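Local coordinates for protein sulfite reductase [ferredoxin] (Mycobacterium tuberculosis, PDB 1ZJ8) that reduces sulfite to sulfide with electrons from ferredoxin, using one siroheme and one [4Fe-4S] cluster, at residues G430-F433 against A439-R442. Sequence-based numbering, arbitrary orientation.
Sequences GIEF and AETR. With SRM (siroheme), chain E.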
loop_
_atom_site.group_PDB
_atom_site.type_symbol
_atom_site.label_atom_id
_atom_site.label_comp_id
_atom_site.label_asym_id
_atom_site.label_seq_id
_atom_site.Cartn_x
_atom_site.Cartn_y
_atom_site.Cartn_z
ATOM N N GLY A 430 -8.672 -7.917 5.813
ATOM C CA GLY A 430 -9.019 -8.830 6.886
ATOM C C GLY A 430 -10.018 -9.878 6.443
ATOM O O GLY A 430 -10.369 -9.998 5.246
ATOM N N ILE A 431 -10.508 -10.610 7.439
ATOM C CA ILE A 431 -11.263 -11.854 7.226
ATOM C C ILE A 431 -12.568 -11.701 6.425
ATOM O O ILE A 431 -13.125 -12.707 5.987
ATOM C CB ILE A 431 -11.561 -12.527 8.599
ATOM C CG1 ILE A 431 -11.894 -14.011 8.432
ATOM C CG2 ILE A 431 -12.676 -11.784 9.351
ATOM C CD1 ILE A 431 -11.617 -14.845 9.714
ATOM N N GLU A 432 -13.050 -10.466 6.238
ATOM C CA GLU A 432 -14.220 -10.188 5.370
ATOM C C GLU A 432 -14.047 -10.670 3.905
ATOM O O GLU A 432 -15.022 -10.998 3.233
ATOM C CB GLU A 432 -14.517 -8.673 5.389
ATOM C CG GLU A 432 -15.766 -8.183 4.635
ATOM C CD GLU A 432 -15.600 -6.783 4.022
ATOM O OE1 GLU A 432 -14.458 -6.267 3.936
ATOM O OE2 GLU A 432 -16.622 -6.209 3.595
ATOM N N PHE A 433 -12.810 -10.681 3.413
ATOM C CA PHE A 433 -12.530 -11.057 2.021
ATOM C C PHE A 433 -11.181 -11.790 1.833
ATOM O O PHE A 433 -10.966 -12.441 0.819
ATOM C CB PHE A 433 -12.499 -9.800 1.120
ATOM C CG PHE A 433 -13.864 -9.162 0.830
ATOM C CD1 PHE A 433 -14.905 -9.892 0.268
ATOM C CD2 PHE A 433 -14.065 -7.794 1.051
ATOM C CE1 PHE A 433 -16.149 -9.280 -0.031
ATOM C CE2 PHE A 433 -15.298 -7.179 0.753
ATOM C CZ PHE A 433 -16.334 -7.923 0.209
ATOM N N ALA A 439 -8.472 -12.291 11.665
ATOM C CA ALA A 439 -9.393 -11.324 12.242
ATOM C C ALA A 439 -9.978 -10.365 11.217
ATOM O O ALA A 439 -9.481 -10.205 10.081
ATOM C CB ALA A 439 -8.716 -10.529 13.346
ATOM N N GLU A 440 -11.053 -9.729 11.668
ATOM C CA GLU A 440 -11.765 -8.732 10.911
ATOM C C GLU A 440 -11.119 -7.356 11.166
ATOM O O GLU A 440 -10.773 -7.006 12.287
ATOM C CB GLU A 440 -13.249 -8.751 11.300
ATOM C CG GLU A 440 -14.110 -7.841 10.469
ATOM C CD GLU A 440 -13.903 -8.077 8.981
ATOM O OE1 GLU A 440 -14.327 -9.171 8.536
ATOM O OE2 GLU A 440 -13.312 -7.192 8.283
ATOM N N THR A 441 -10.951 -6.585 10.104
ATOM C CA THR A 441 -10.194 -5.346 10.180
ATOM C C THR A 441 -10.936 -4.148 9.576
ATOM O O THR A 441 -11.146 -3.151 10.276
ATOM C CB THR A 441 -8.834 -5.503 9.460
ATOM O OG1 THR A 441 -9.044 -6.075 8.161
ATOM C CG2 THR A 441 -7.912 -6.393 10.253
ATOM N N ARG A 442 -11.336 -4.243 8.301
ATOM C CA ARG A 442 -11.932 -3.088 7.640
ATOM C C ARG A 442 -13.318 -2.744 8.174
ATOM O O ARG A 442 -13.652 -1.566 8.294
ATOM C CB ARG A 442 -11.957 -3.191 6.102
ATOM C CG ARG A 442 -11.994 -1.758 5.484
ATOM C CD ARG A 442 -12.003 -1.636 3.961
ATOM N NE ARG A 442 -10.868 -2.276 3.301
ATOM C CZ ARG A 442 -9.600 -1.881 3.365
ATOM N NH1 ARG A 442 -9.244 -0.847 4.091
ATOM N NH2 ARG A 442 -8.664 -2.554 2.711
HETATM FE FE SRM E . -0.684 -6.832 0.430
HETATM C CHA SRM E . -1.025 -10.216 0.114
HETATM C CHB SRM E . -4.001 -6.546 0.786
HETATM C CHC SRM E . -0.356 -3.604 0.684
HETATM C CHD SRM E . 2.245 -7.290 2.206
HETATM N NA SRM E . -2.221 -8.098 0.251
HETATM C C1A SRM E . -2.186 -9.424 -0.005
HETATM C C2A SRM E . -3.505 -9.993 -0.430
HETATM C CMA SRM E . -3.555 -10.083 -1.924
HETATM C CDA SRM E . -3.836 -11.280 0.273
HETATM C CEA SRM E . -3.694 -12.580 -0.453
HETATM O O3A SRM E . -2.573 -12.919 -0.848
HETATM O O4A SRM E . -4.677 -13.304 -0.665
HETATM C C3A SRM E . -4.427 -8.938 0.079
HETATM C CAA SRM E . -5.585 -8.643 -0.813
HETATM C CBA SRM E . -6.651 -9.585 -0.322
HETATM C CCA SRM E . -8.011 -8.992 -0.502
HETATM O O1A SRM E . -8.177 -7.777 -0.260
HETATM O O2A SRM E . -8.936 -9.734 -0.912
HETATM C C4A SRM E . -3.518 -7.793 0.371
HETATM N NB SRM E . -1.974 -5.353 0.539
HETATM C C1B SRM E . -3.305 -5.350 0.633
HETATM C C2B SRM E . -3.949 -3.995 0.541
HETATM C CMB SRM E . -5.226 -3.967 -0.250
HETATM C CDB SRM E . -4.251 -3.553 1.934
HETATM C CEB SRM E . -4.912 -2.234 2.124
HETATM O O3B SRM E . -6.080 -2.125 2.554
HETATM O O4B SRM E . -4.252 -1.238 1.828
HETATM C C3B SRM E . -2.792 -3.215 -0.048
HETATM C CAB SRM E . -2.800 -3.291 -1.552
HETATM C CBB SRM E . -2.100 -2.123 -2.176
HETATM C CCB SRM E . -1.925 -2.348 -3.650
HETATM O O1B SRM E . -2.652 -1.784 -4.464
HETATM O O2B SRM E . -1.035 -3.075 -4.080
HETATM C C4B SRM E . -1.640 -4.073 0.398
HETATM N NC SRM E . 0.581 -5.706 1.362
HETATM C C1C SRM E . 0.675 -4.370 1.208
HETATM C C2C SRM E . 1.696 -3.794 1.953
HETATM C CDC SRM E . 1.959 -2.358 2.258
HETATM C CEC SRM E . 2.748 -1.507 1.341
HETATM O O3C SRM E . 3.054 -1.929 0.202
HETATM O O4C SRM E . 3.076 -0.398 1.786
HETATM C C3C SRM E . 2.384 -4.876 2.414
HETATM C CAC SRM E . 3.594 -4.657 3.261
HETATM C CBC SRM E . 4.861 -4.094 2.652
HETATM C CCC SRM E . 5.598 -5.211 1.935
HETATM O O1C SRM E . 5.142 -5.695 0.864
HETATM O O2C SRM E . 6.653 -5.633 2.476
HETATM C C4C SRM E . 1.740 -6.012 1.994
HETATM N ND SRM E . 0.555 -8.404 0.736
HETATM C C1D SRM E . 1.557 -8.372 1.629
HETATM C C2D SRM E . 1.890 -9.692 1.987
HETATM C CAD SRM E . 3.285 -10.094 2.431
HETATM C CBD SRM E . 4.255 -10.575 1.398
HETATM C CCD SRM E . 5.696 -10.876 1.699
HETATM O O1D SRM E . 6.552 -10.148 1.149
HETATM O O2D SRM E . 6.021 -11.815 2.474
HETATM C C3D SRM E . 1.043 -10.519 1.270
HETATM C CDD SRM E . 1.298 -11.972 0.973
HETATM C CED SRM E . 2.272 -12.438 -0.086
HETATM O O3D SRM E . 2.733 -11.659 -0.921
HETATM O O4D SRM E . 2.638 -13.621 -0.144
HETATM C C4D SRM E . 0.224 -9.709 0.498
#
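Glu-440 folds its carboxylate back over its own backbone and sets it against a beta turn that has Ile-431 and Glu-432 at its corners and is closed by a bond from Phe-433 N to Gly-430 O. The chain leaves with CG anti to the backbone N (chi1 -174°) and then bends at chi2 (52°), which lets OE2 accept a bond from Thr-441 N, met from above the carboxylate plane. The carboxylate lies alongside Ile-431 CG2 and Glu-432 CB, so a long, flexible acid suits a place where it packs on the turn while OE2 accepts. The carboxylate of Glu-432 comes within 4.6 Å (OE1 to Glu-440 OE2), but it has partners outside the segments, Arg-363 weakly among them, which probably ease the repulsion. One backbone hydrogen bond, Ile-431 N to Ala-439 O (2.9 Å), ties the two segments together. Gly-430 suits its positive phi (69°), its backbone lying close against Thr-441 and the iron-sulfur cluster. Thr-441 OG1 itself bonds to the carbonyl of Cys-428, a probable cluster ligand. The long side chain of Arg-442 reaches the siroheme, directing NH2 to its O3B (2.6 Å), a nearly straight bond at 164° that pairs a guanidinium with an acetate. The contact thus belongs to the loop that carries cluster cysteines and borders the siroheme pocket. That loop runs from strand 425-427 to helix 442-455; Phe-433 stacks on His-147, Ile-431 packs on Arg-83 of strand 79-83, and Ala-439 rests against Glu-502 and Phe-504 of strand 500-508.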